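Local coordinates for signal recognition particle 54 kDa protein (Aeropyrum pernix, PDB 7EPK) that is an SRP54-family protein of the signal recognition particle, built from a helical bundle, a P-loop nucleotide-binding domain modelled with GDP and magnesium, and a signal peptide binding domain, at residues Ser131-Arg136 / Asp184-His189; Pro162-Arg167 / Ala205-Pro210; Asp211-Val216 / Thr236-Ile241; Leu228-His233 / Ala259-Ala264. All coordinates share one frame; numbering follows the deposited sequence.

In the fold
All four contacts lie in the P-loop domain, in or against its mixed, mostly parallel sheet. Contact 1 joins the loops that leave strands 127-131 and 180-184, close to GDP and magnesium. Contact 2 packs helix 162-175 on helix 194-208, about 13 Å from contact 1 between centres, and the two touch through Ile165. Their segments alternate along the chain. Contact 3 follows, pairing strands 212-218 and 240-244. Contact 4 packs helices 225-235 and 255-262, with its centre about 9 Å from that of contact 3. The segments of these two also alternate, and Ile238 and Ile241 link them. The nucleotide-side loops and the helix layers are thus built on one sheet.

Contact 1 (Ser131-Arg136 / Asp184-His189); sequences SSDTHR and DTAGRH
Ser132 meets Asp184 where two neighbouring parallel strands, 127-131 and 180-184, leave the sheet of a P-loop nucleotide-binding domain. Ser131 and Asp184 form a parallel bridge, and their side chains lie on the same face of the sheet. Beyond it the two loops run on in nearly the same direction.

Hydrogen bonds come first. Ser132 OG donates to Asp184 O at 2.7 Å, in the carbonyl plane and on a lone pair. Ser132 N adds a weak bond to the same oxygen at 3.3 Å, so one residue grips this carbonyl twice. Asp133 closes an Asx turn, with His135 N donating to Asp133 OD1 at 3.2 Å. A trans first torsion (chi1 -174°) lays the Asp133 carboxylate beside Ala186. The side chain of Asp133 is about 4 Å from the bound magnesium ion, and that of Asp184 about 5 Å from GDP. Asp184 OD2 is hydrogen-bonded to Thr110 OG1, Thr185 OG1 to Lys109 NZ, and His135 NE2 to Glu200 OE2 on helix 194-208. Lys109 and Thr110 probably belong to a Walker A motif, which these bonds would tie to the second loop.

Packing holds the far end. Ala186 CB sits at the edge of the His135 ring, 3.7 Å from His135 CD2. The His135 and His189 rings form an edge-to-face pair, with centroids 4.3 Å apart and planes at 62°. The edge of His135 points at the face of His189. A CH-pi contact completes the pair: His189 CA lies over a face of the His135 ring, 4.2 Å from its centroid.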
loop_
_atom_site.group_PDB
_atom_site.type_symbol
_atom_site.label_atom_id
_atom_site.label_comp_id
_atom_site.label_asym_id
_atom_site.label_seq_id
_atom_site.Cartn_x
_atom_site.Cartn_y
_atom_site.Cartn_z
ATOM N N SER A 131 -21.353 25.253 2.322
ATOM C CA SER A 131 -22.680 24.778 1.835
ATOM C C SER A 131 -23.059 25.553 0.562
ATOM O O SER A 131 -23.456 26.729 0.661
ATOM C CB SER A 131 -23.765 24.865 2.897
ATOM O OG SER A 131 -24.977 24.254 2.449
ATOM N N SER A 132 -22.906 24.921 -0.603
ATOM C CA SER A 132 -23.340 25.464 -1.914
ATOM C C SER A 132 -24.731 24.916 -2.248
ATOM O O SER A 132 -25.413 25.554 -3.081
ATOM C CB SER A 132 -22.361 25.129 -3.008
ATOM O OG SER A 132 -22.685 23.871 -3.605
ATOM N N ASP A 133 -25.104 23.758 -1.677
ATOM C CA ASP A 133 -26.380 23.061 -1.981
ATOM C C ASP A 133 -27.523 24.033 -1.692
ATOM O O ASP A 133 -27.567 24.579 -0.582
ATOM C CB ASP A 133 -26.548 21.774 -1.178
ATOM C CG ASP A 133 -27.764 20.935 -1.551
ATOM O OD1 ASP A 133 -28.513 21.349 -2.485
ATOM O OD2 ASP A 133 -27.946 19.846 -0.903
ATOM N N THR A 134 -28.388 24.232 -2.687
ATOM C CA THR A 134 -29.428 25.292 -2.759
ATOM C C THR A 134 -30.821 24.644 -2.809
ATOM O O THR A 134 -31.768 25.312 -2.367
ATOM C CB THR A 134 -29.064 26.202 -3.943
ATOM O OG1 THR A 134 -28.521 27.395 -3.373
ATOM C CG2 THR A 134 -30.200 26.515 -4.897
ATOM N N HIS A 135 -30.907 23.384 -3.269
ATOM C CA HIS A 135 -32.123 22.686 -3.757
ATOM C C HIS A 135 -32.685 21.754 -2.685
ATOM O O HIS A 135 -33.914 21.654 -2.573
ATOM C CB HIS A 135 -31.814 21.870 -5.019
ATOM C CG HIS A 135 -31.142 22.641 -6.097
ATOM N ND1 HIS A 135 -31.669 23.808 -6.607
ATOM C CD2 HIS A 135 -29.993 22.411 -6.771
ATOM C CE1 HIS A 135 -30.868 24.273 -7.550
ATOM N NE2 HIS A 135 -29.826 23.433 -7.668
ATOM N N ARG A 136 -31.814 21.021 -1.999
ATOM C CA ARG A 136 -32.197 20.165 -0.848
ATOM C C ARG A 136 -32.462 21.099 0.322
ATOM O O ARG A 136 -31.643 21.960 0.620
ATOM C CB ARG A 136 -31.088 19.160 -0.516
ATOM C CG ARG A 136 -31.483 18.105 0.502
ATOM C CD ARG A 136 -30.283 17.298 0.913
ATOM N NE ARG A 136 -30.523 16.390 2.030
ATOM C CZ ARG A 136 -30.666 16.747 3.311
ATOM N NH1 ARG A 136 -30.650 18.022 3.671
ATOM N NH2 ARG A 136 -30.826 15.818 4.236
ATOM N N ASP A 184 -19.176 21.413 -0.425
ATOM C CA ASP A 184 -20.349 20.501 -0.558
ATOM C C ASP A 184 -21.271 21.045 -1.662
ATOM O O ASP A 184 -21.338 22.269 -1.838
ATOM C CB ASP A 184 -21.095 20.315 0.774
ATOM C CG ASP A 184 -22.225 19.285 0.740
ATOM O OD1 ASP A 184 -22.321 18.561 -0.249
ATOM O OD2 ASP A 184 -23.017 19.217 1.696
ATOM N N THR A 185 -21.947 20.156 -2.386
ATOM C CA THR A 185 -22.776 20.479 -3.578
ATOM C C THR A 185 -24.128 19.764 -3.481
ATOM O O THR A 185 -24.244 18.745 -2.733
ATOM C CB THR A 185 -22.091 20.099 -4.912
ATOM O OG1 THR A 185 -21.740 18.708 -4.950
ATOM C CG2 THR A 185 -20.836 20.902 -5.181
ATOM N N ALA A 186 -25.098 20.235 -4.269
ATOM C CA ALA A 186 -26.366 19.520 -4.533
ATOM C C ALA A 186 -26.087 18.189 -5.265
ATOM O O ALA A 186 -25.080 18.089 -6.013
ATOM C CB ALA A 186 -27.288 20.425 -5.319
ATOM N N GLY A 187 -26.972 17.203 -5.079
ATOM C CA GLY A 187 -27.007 15.946 -5.856
ATOM C C GLY A 187 -28.284 15.779 -6.672
ATOM O O GLY A 187 -28.537 14.637 -7.142
ATOM N N ARG A 188 -29.067 16.856 -6.819
ATOM C CA ARG A 188 -30.339 16.904 -7.591
ATOM C C ARG A 188 -30.666 18.374 -7.853
ATOM O O ARG A 188 -30.501 19.165 -6.915
ATOM C CB ARG A 188 -31.490 16.219 -6.839
ATOM C CG ARG A 188 -32.581 15.667 -7.747
ATOM C CD ARG A 188 -33.764 15.087 -6.994
ATOM N NE ARG A 188 -33.403 14.059 -6.017
ATOM C CZ ARG A 188 -34.253 13.476 -5.163
ATOM N NH1 ARG A 188 -33.821 12.561 -4.309
ATOM N NH2 ARG A 188 -35.534 13.811 -5.156
ATOM N N HIS A 189 -31.075 18.714 -9.081
ATOM C CA HIS A 189 -31.469 20.082 -9.505
ATOM C C HIS A 189 -32.999 20.174 -9.607
ATOM O O HIS A 189 -33.522 20.136 -10.747
ATOM C CB HIS A 189 -30.769 20.451 -10.816
ATOM C CG HIS A 189 -30.808 21.916 -11.082
ATOM N ND1 HIS A 189 -29.784 22.757 -10.703
ATOM C CD2 HIS A 189 -31.749 22.702 -11.648
ATOM C CE1 HIS A 189 -30.084 23.992 -11.047
ATOM N NE2 HIS A 189 -31.277 23.989 -11.628
#

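Contact 2 (Pro162-Arg167 / Ala205-Pro210); sequences PAEIAR and ASKVRP
Two neighbouring helices of the P-loop domain, 162-175 and 194-208, pack here through Ala163 and Ala166 against Lys207 and Val208. The small alanines let the backbones come close, and Arg167 CA lies 5.5 Å from Val208 CA. Ala166 CB touches Val208 CG2 at 3.7 Å. Ala163 CB meets the stem of Lys207, 3.5 Å from Lys207 CG. The bend of Lys207 at chi2 (-54°) turns the rest of its chain across the first helix, toward the Glu164 carboxylate. Arg167 CG lies 3.9 Å from Lys207 O.

Charges gather at the outer side. Glu164 OE1 and Arg167 NH2 form a salt bridge at 2.7 Å within one helix, with the carboxylate oxygen in plane at the guanidinium edge. Glu164 OE2 faces Lys207 NZ across the contact. These two atoms are modelled too close, so the details of that bridge are doubtful. If it is real, the three residues form a salt-bridge network, and one carboxylate would probably offset both cations.

Toward the inside, Val208 rests on Ile98 and Ala205 on Leu100, both of strand 97-102. Ala166 also packs on Ile204, while Ile165 reaches Thr134 in the loop after strand 127-131.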
loop_
_atom_site.group_PDB
_atom_site.type_symbol
_atom_site.label_atom_id
_atom_site.label_comp_id
_atom_site.label_asym_id
_atom_site.label_seq_id
_atom_site.Cartn_x
_atom_site.Cartn_y
_atom_site.Cartn_z
ATOM N N PRO A 162 -25.470 29.359 -7.035
ATOM C CA PRO A 162 -24.590 28.429 -6.324
ATOM C C PRO A 162 -23.090 28.693 -6.552
ATOM O O PRO A 162 -22.328 28.564 -5.616
ATOM C CB PRO A 162 -25.034 27.060 -6.860
ATOM C CG PRO A 162 -26.458 27.287 -7.306
ATOM C CD PRO A 162 -26.436 28.675 -7.902
ATOM N N ALA A 163 -22.707 29.099 -7.763
ATOM C CA ALA A 163 -21.311 29.430 -8.124
ATOM C C ALA A 163 -20.820 30.581 -7.249
ATOM O O ALA A 163 -19.686 30.487 -6.737
ATOM C CB ALA A 163 -21.202 29.777 -9.580
ATOM N N GLU A 164 -21.640 31.622 -7.075
ATOM C CA GLU A 164 -21.243 32.834 -6.309
ATOM C C GLU A 164 -21.267 32.493 -4.816
ATOM O O GLU A 164 -20.456 33.043 -4.062
ATOM C CB GLU A 164 -22.136 34.026 -6.658
ATOM C CG GLU A 164 -21.882 34.578 -8.048
ATOM C CD GLU A 164 -20.599 35.383 -8.191
ATOM O OE1 GLU A 164 -20.442 36.381 -7.436
ATOM O OE2 GLU A 164 -19.754 35.012 -9.057
ATOM N N ILE A 165 -22.147 31.598 -4.398
ATOM C CA ILE A 165 -22.199 31.155 -2.975
ATOM C C ILE A 165 -20.879 30.455 -2.666
ATOM O O ILE A 165 -20.284 30.691 -1.588
ATOM C CB ILE A 165 -23.393 30.228 -2.708
ATOM C CG1 ILE A 165 -24.714 30.969 -2.940
ATOM C CG2 ILE A 165 -23.276 29.649 -1.311
ATOM C CD1 ILE A 165 -25.940 30.082 -2.987
ATOM N N ALA A 166 -20.457 29.610 -3.600
ATOM C CA ALA A 166 -19.243 28.788 -3.481
ATOM C C ALA A 166 -18.021 29.721 -3.533
ATOM O O ALA A 166 -17.163 29.626 -2.652
ATOM C CB ALA A 166 -19.286 27.726 -4.561
ATOM N N ARG A 167 -17.953 30.648 -4.486
ATOM C CA ARG A 167 -16.839 31.633 -4.520
ATOM C C ARG A 167 -16.810 32.416 -3.211
ATOM O O ARG A 167 -15.733 32.694 -2.712
ATOM C CB ARG A 167 -16.941 32.626 -5.671
ATOM C CG ARG A 167 -15.578 33.121 -6.126
ATOM C CD ARG A 167 -15.639 34.418 -6.909
ATOM N NE ARG A 167 -15.767 35.559 -6.002
ATOM C CZ ARG A 167 -16.803 36.397 -5.932
ATOM N NH1 ARG A 167 -16.773 37.389 -5.058
ATOM N NH2 ARG A 167 -17.846 36.266 -6.734
ATOM N N ALA A 205 -17.357 24.964 -10.405
ATOM C CA ALA A 205 -15.952 24.571 -10.652
ATOM C C ALA A 205 -15.206 25.764 -11.253
ATOM O O ALA A 205 -14.083 26.058 -10.801
ATOM C CB ALA A 205 -15.883 23.362 -11.536
ATOM N N SER A 206 -15.827 26.466 -12.195
ATOM C CA SER A 206 -15.179 27.574 -12.940
ATOM C C SER A 206 -14.871 28.730 -11.980
ATOM O O SER A 206 -13.742 29.275 -12.051
ATOM C CB SER A 206 -16.016 28.021 -14.107
ATOM O OG SER A 206 -15.215 28.734 -15.040
ATOM N N LYS A 207 -15.823 29.088 -11.117
ATOM C CA LYS A 207 -15.643 30.177 -10.120
ATOM C C LYS A 207 -14.627 29.744 -9.045
ATOM O O LYS A 207 -13.833 30.597 -8.598
ATOM C CB LYS A 207 -16.980 30.551 -9.471
ATOM C CG LYS A 207 -18.038 31.121 -10.410
ATOM C CD LYS A 207 -17.581 32.319 -11.224
ATOM C CE LYS A 207 -18.724 33.120 -11.814
ATOM N NZ LYS A 207 -18.900 34.410 -11.103
ATOM N N VAL A 208 -14.645 28.472 -8.637
ATOM C CA VAL A 208 -13.920 28.004 -7.427
ATOM C C VAL A 208 -12.481 27.617 -7.777
ATOM O O VAL A 208 -11.616 27.867 -6.932
ATOM C CB VAL A 208 -14.687 26.870 -6.738
ATOM C CG1 VAL A 208 -13.896 26.281 -5.590
ATOM C CG2 VAL A 208 -16.036 27.351 -6.223
ATOM N N ARG A 209 -12.242 27.048 -8.962
ATOM C CA ARG A 209 -10.937 26.488 -9.420
ATOM C C ARG A 209 -10.459 25.390 -8.463
ATOM O O ARG A 209 -9.420 25.502 -7.822
ATOM C CB ARG A 209 -9.914 27.618 -9.593
ATOM C CG ARG A 209 -9.743 28.062 -11.040
ATOM C CD ARG A 209 -8.872 29.279 -11.143
ATOM N NE ARG A 209 -7.763 29.059 -10.250
ATOM C CZ ARG A 209 -7.242 29.933 -9.404
ATOM N NH1 ARG A 209 -7.698 31.167 -9.313
ATOM N NH2 ARG A 209 -6.215 29.563 -8.667
ATOM N N PRO A 210 -11.175 24.250 -8.353
ATOM C CA PRO A 210 -10.843 23.247 -7.344
ATOM C C PRO A 210 -9.544 22.494 -7.681
ATOM O O PRO A 210 -9.258 22.263 -8.861
ATOM C CB PRO A 210 -12.070 22.322 -7.322
ATOM C CG PRO A 210 -12.664 22.463 -8.697
ATOM C CD PRO A 210 -12.294 23.839 -9.207
#

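Contact 3 (Asp211-Val216 / Thr236-Ile241); sequences DEVALV and TPIGSI
Ser240 OG donates to Glu212 OE2 at 2.6 Å and meets it from above, 49° out of the carboxylate plane. The extended Glu212 chain carries its carboxylate over to Ser240. Glu212 OE1 has partners of its own, a salt bridge to Lys267 NZ and a hydrogen bond from Trp97 NE1.

The backbone follows. Val213 O accepts from two successive amides, Gly239 N at 3.0 Å and Ser240 N at 3.1 Å. The first lies in the carbonyl plane and the second is tilted 28° from it. Leu215 N donates to Ser240 O at 3.0 Å, though the place of that oxygen is less sure. Ala214 pairs with Ser240 and Leu215 with Ile241 in parallel register. They join the two strands of the beta-alpha-beta unit made of strand 212-218, helix 225-235 and strand 240-244.

Packing lies on the face of Val213 and Leu215. Ile238 CD1 touches both, at 4.0 Å from Val213 CG1 and 3.9 Å from Leu215 CB. Val213 CG1 points opposite the backbone N (chi1 173°) and reaches Thr236 OG1 at 3.6 Å, the two side chains crossing at about a right angle. Thr236 OG1 is hydrogen-bonded to Phe232 O.

The buried Glu212 carboxylate therefore has several polar partners, and Lys267 would probably balance its charge. One face of this strand pair is polar at Glu212 and Ser240, while the other is mainly apolar.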
loop_
_atom_site.group_PDB
_atom_site.type_symbol
_atom_site.label_atom_id
_atom_site.label_comp_id
_atom_site.label_asym_id
_atom_site.label_seq_id
_atom_site.Cartn_x
_atom_site.Cartn_y
_atom_site.Cartn_z
ATOM N N ASP A 211 -8.776 22.162 -6.641
ATOM C CA ASP A 211 -7.477 21.447 -6.748
ATOM C C ASP A 211 -7.765 19.940 -6.921
ATOM O O ASP A 211 -6.945 19.245 -7.548
ATOM C CB ASP A 211 -6.556 21.848 -5.583
ATOM C CG ASP A 211 -6.079 23.309 -5.621
ATOM O OD1 ASP A 211 -5.353 23.683 -6.591
ATOM O OD2 ASP A 211 -6.387 24.072 -4.658
ATOM N N GLU A 212 -8.926 19.475 -6.462
ATOM C CA GLU A 212 -9.327 18.049 -6.412
ATOM C C GLU A 212 -10.856 18.014 -6.511
ATOM O O GLU A 212 -11.505 18.463 -5.561
ATOM C CB GLU A 212 -8.803 17.402 -5.116
ATOM C CG GLU A 212 -9.235 15.954 -4.832
ATOM C CD GLU A 212 -8.825 15.360 -3.460
ATOM O OE1 GLU A 212 -7.908 15.925 -2.808
ATOM O OE2 GLU A 212 -9.435 14.333 -2.996
ATOM N N VAL A 213 -11.414 17.534 -7.626
ATOM C CA VAL A 213 -12.865 17.213 -7.716
ATOM C C VAL A 213 -13.043 15.763 -7.265
ATOM O O VAL A 213 -12.476 14.866 -7.888
ATOM C CB VAL A 213 -13.413 17.463 -9.132
ATOM C CG1 VAL A 213 -14.839 16.973 -9.253
ATOM C CG2 VAL A 213 -13.321 18.926 -9.546
ATOM N N ALA A 214 -13.756 15.530 -6.177
ATOM C CA ALA A 214 -13.993 14.174 -5.642
ATOM C C ALA A 214 -15.401 13.751 -6.040
ATOM O O ALA A 214 -16.316 14.480 -5.731
ATOM C CB ALA A 214 -13.831 14.146 -4.147
ATOM N N LEU A 215 -15.527 12.628 -6.736
ATOM C CA LEU A 215 -16.818 11.959 -6.991
ATOM C C LEU A 215 -17.171 11.118 -5.771
ATOM O O LEU A 215 -16.405 10.233 -5.437
ATOM C CB LEU A 215 -16.711 11.072 -8.227
ATOM C CG LEU A 215 -17.982 10.298 -8.535
ATOM C CD1 LEU A 215 -19.162 11.237 -8.766
ATOM C CD2 LEU A 215 -17.770 9.410 -9.746
ATOM N N VAL A 216 -18.286 11.407 -5.121
ATOM C CA VAL A 216 -18.739 10.616 -3.949
ATOM C C VAL A 216 -19.814 9.652 -4.445
ATOM O O VAL A 216 -20.796 10.116 -5.049
ATOM C CB VAL A 216 -19.224 11.531 -2.818
ATOM C CG1 VAL A 216 -19.897 10.740 -1.725
ATOM C CG2 VAL A 216 -18.077 12.351 -2.255
ATOM N N THR A 236 -16.975 18.104 -14.645
ATOM C CA THR A 236 -15.868 18.383 -13.703
ATOM C C THR A 236 -14.946 17.169 -13.681
ATOM O O THR A 236 -15.225 16.216 -12.938
ATOM C CB THR A 236 -16.421 18.692 -12.308
ATOM O OG1 THR A 236 -17.160 17.539 -11.910
ATOM C CG2 THR A 236 -17.301 19.923 -12.286
ATOM N N PRO A 237 -13.885 17.148 -14.535
ATOM C CA PRO A 237 -12.893 16.068 -14.523
ATOM C C PRO A 237 -12.587 15.553 -13.110
ATOM O O PRO A 237 -12.088 16.320 -12.313
ATOM C CB PRO A 237 -11.672 16.739 -15.163
ATOM C CG PRO A 237 -12.304 17.655 -16.207
ATOM C CD PRO A 237 -13.616 18.132 -15.600
ATOM N N ILE A 238 -12.912 14.285 -12.846
ATOM C CA ILE A 238 -12.722 13.637 -11.520
ATOM C C ILE A 238 -11.232 13.404 -11.266
ATOM O O ILE A 238 -10.548 12.903 -12.172
ATOM C CB ILE A 238 -13.452 12.292 -11.433
ATOM C CG1 ILE A 238 -14.938 12.382 -11.802
ATOM C CG2 ILE A 238 -13.213 11.687 -10.055
ATOM C CD1 ILE A 238 -15.687 13.462 -11.080
ATOM N N GLY A 239 -10.788 13.687 -10.044
ATOM C CA GLY A 239 -9.409 13.494 -9.568
ATOM C C GLY A 239 -9.393 12.561 -8.378
ATOM O O GLY A 239 -8.339 11.970 -8.109
ATOM N N SER A 240 -10.527 12.413 -7.694
ATOM C CA SER A 240 -10.672 11.512 -6.527
ATOM C C SER A 240 -11.970 10.706 -6.636
ATOM O O SER A 240 -12.912 11.180 -7.327
ATOM C CB SER A 240 -10.614 12.303 -5.256
ATOM O OG SER A 240 -9.266 12.628 -4.962
ATOM N N ILE A 241 -12.016 9.531 -5.995
ATOM C CA ILE A 241 -13.283 8.787 -5.743
ATOM C C ILE A 241 -13.321 8.424 -4.269
ATOM O O ILE A 241 -12.308 7.975 -3.719
ATOM C CB ILE A 241 -13.444 7.541 -6.634
ATOM C CG1 ILE A 241 -13.652 7.946 -8.097
ATOM C CG2 ILE A 241 -14.574 6.654 -6.125
ATOM C CD1 ILE A 241 -13.613 6.812 -9.082
#

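Contact 4 (Leu228-His233 / Ala259-Ala264); sequences LAERFH and AAVTGA
His233 and Thr262 are brought together by their first torsions. In His233, CG is anti to the backbone N (chi1 -173°), which sends the imidazole across to helix 255-262. In Thr262, OG1 lies between the backbone N and the carbonyl carbon (chi1 58°), and the methyl CG2 faces helix 225-235. The contact joins these two helices of the P-loop alpha/beta domain near the surface. The imidazole and the threonine side chain meet at a slant, and CG2 approaches the ring neither squarely over a face nor at an edge.

The contact is one of packing, and no hydrogen bond crosses it. Thr262 CG2 lies on the ND1 side of the imidazole, with His233 ND1 the nearest ring atom. The same methyl is 3.9 Å from Ala229 CB. One turn before His233, Ala229 thus supports it. Ala229 CB also touches Val261 CG1 at 4.2 Å. Glu230 meets Val261 with the aliphatic part of its chain, Glu230 CG lying 3.8 Å from Val261 CG1. The Glu230 and Val261 side chains cross at about a right angle.

Ile238, in the loop before strand 240-244, touches both His233 and Thr262 and so links this helix pair to the sheet. The ring of Phe232 packs on Leu215 of strand 212-218.

The hydroxyl of Thr262 serves its own helix end. Thr262 OG1 is hydrogen-bonded to Ala258 O and takes a weak bond from Ala264 N. Gly263 has positive phi (69°). Two weak backbone bonds there fit a Schellman motif: Gly263 N to Ala260 O at 3.3 Å, and Ala264 N to Ala259 O at 3.0 Å.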
loop_
_atom_site.group_PDB
_atom_site.type_symbol
_atom_site.label_atom_id
_atom_site.label_comp_id
_atom_site.label_asym_id
_atom_site.label_seq_id
_atom_site.Cartn_x
_atom_site.Cartn_y
_atom_site.Cartn_z
ATOM N N LEU A 228 -22.459 6.877 -14.469
ATOM C CA LEU A 228 -22.384 7.938 -13.424
ATOM C C LEU A 228 -21.036 8.682 -13.528
ATOM O O LEU A 228 -21.039 9.928 -13.671
ATOM C CB LEU A 228 -22.602 7.245 -12.070
ATOM C CG LEU A 228 -22.443 8.091 -10.811
ATOM C CD1 LEU A 228 -23.112 9.433 -10.964
ATOM C CD2 LEU A 228 -23.029 7.372 -9.607
ATOM N N ALA A 229 -19.930 7.933 -13.551
ATOM C CA ALA A 229 -18.545 8.459 -13.619
ATOM C C ALA A 229 -18.349 9.257 -14.908
ATOM O O ALA A 229 -17.827 10.359 -14.796
ATOM C CB ALA A 229 -17.535 7.340 -13.494
ATOM N N GLU A 230 -18.764 8.729 -16.069
ATOM C CA GLU A 230 -18.633 9.404 -17.401
ATOM C C GLU A 230 -19.355 10.760 -17.339
ATOM O O GLU A 230 -18.780 11.798 -17.702
ATOM C CB GLU A 230 -19.213 8.543 -18.536
ATOM C CG GLU A 230 -18.539 7.178 -18.747
ATOM C CD GLU A 230 -19.283 6.118 -19.578
ATOM O OE1 GLU A 230 -18.649 5.098 -19.925
ATOM O OE2 GLU A 230 -20.500 6.290 -19.880
ATOM N N ARG A 231 -20.593 10.758 -16.871
ATOM C CA ARG A 231 -21.408 11.991 -16.808
ATOM C C ARG A 231 -20.679 13.056 -15.986
ATOM O O ARG A 231 -20.512 14.188 -16.483
ATOM C CB ARG A 231 -22.781 11.697 -16.208
ATOM C CG ARG A 231 -23.880 11.585 -17.251
ATOM C CD ARG A 231 -24.562 10.244 -17.171
ATOM N NE ARG A 231 -25.041 9.959 -15.826
ATOM C CZ ARG A 231 -25.443 8.760 -15.427
ATOM N NH1 ARG A 231 -25.434 7.750 -16.284
ATOM N NH2 ARG A 231 -25.853 8.571 -14.183
ATOM N N PHE A 232 -20.290 12.721 -14.758
ATOM C CA PHE A 232 -19.701 13.700 -13.812
ATOM C C PHE A 232 -18.303 14.100 -14.287
ATOM O O PHE A 232 -17.924 15.274 -14.130
ATOM C CB PHE A 232 -19.746 13.159 -12.386
ATOM C CG PHE A 232 -21.046 13.473 -11.694
ATOM C CD1 PHE A 232 -21.326 14.767 -11.279
ATOM C CD2 PHE A 232 -21.998 12.488 -11.489
ATOM C CE1 PHE A 232 -22.525 15.059 -10.648
ATOM C CE2 PHE A 232 -23.192 12.776 -10.846
ATOM C CZ PHE A 232 -23.451 14.061 -10.423
ATOM N N HIS A 233 -17.581 13.167 -14.893
ATOM C CA HIS A 233 -16.193 13.380 -15.379
ATOM C C HIS A 233 -16.185 14.384 -16.539
ATOM O O HIS A 233 -15.141 15.041 -16.748
ATOM C CB HIS A 233 -15.563 12.038 -15.767
ATOM C CG HIS A 233 -14.118 12.122 -16.106
ATOM N ND1 HIS A 233 -13.138 11.846 -15.178
ATOM C CD2 HIS A 233 -13.492 12.454 -17.257
ATOM C CE1 HIS A 233 -11.960 11.980 -15.752
ATOM N NE2 HIS A 233 -12.149 12.352 -17.025
ATOM N N ALA A 259 -13.229 3.922 -10.948
ATOM C CA ALA A 259 -11.765 4.089 -10.822
ATOM C C ALA A 259 -11.126 3.996 -12.208
ATOM O O ALA A 259 -10.375 4.923 -12.599
ATOM C CB ALA A 259 -11.227 3.028 -9.916
ATOM N N ALA A 260 -11.452 2.918 -12.929
ATOM C CA ALA A 260 -10.942 2.615 -14.287
ATOM C C ALA A 260 -11.326 3.732 -15.271
ATOM O O ALA A 260 -10.430 4.214 -15.975
ATOM C CB ALA A 260 -11.450 1.260 -14.733
ATOM N N VAL A 261 -12.603 4.133 -15.294
ATOM C CA VAL A 261 -13.218 5.012 -16.342
ATOM C C VAL A 261 -12.590 6.412 -16.308
ATOM O O VAL A 261 -12.269 6.943 -17.389
ATOM C CB VAL A 261 -14.750 5.111 -16.190
ATOM C CG1 VAL A 261 -15.315 6.343 -16.883
ATOM C CG2 VAL A 261 -15.450 3.862 -16.700
ATOM N N THR A 262 -12.468 7.007 -15.124
ATOM C CA THR A 262 -11.902 8.365 -14.916
ATOM C C THR A 262 -10.377 8.291 -14.738
ATOM O O THR A 262 -9.732 9.354 -14.804
ATOM C CB THR A 262 -12.585 9.001 -13.706
ATOM O OG1 THR A 262 -12.351 8.125 -12.604
ATOM C CG2 THR A 262 -14.072 9.184 -13.916
ATOM N N GLY A 263 -9.837 7.083 -14.516
ATOM C CA GLY A 263 -8.417 6.815 -14.203
ATOM C C GLY A 263 -8.058 7.336 -12.825
ATOM O O GLY A 263 -6.862 7.588 -12.597
ATOM N N ALA A 264 -9.071 7.491 -11.957
ATOM C CA ALA A 264 -9.014 8.191 -10.650
ATOM C C ALA A 264 -8.808 7.178 -9.537
ATOM O O ALA A 264 -9.292 6.056 -9.660
ATOM C CB ALA A 264 -10.275 8.966 -10.382
#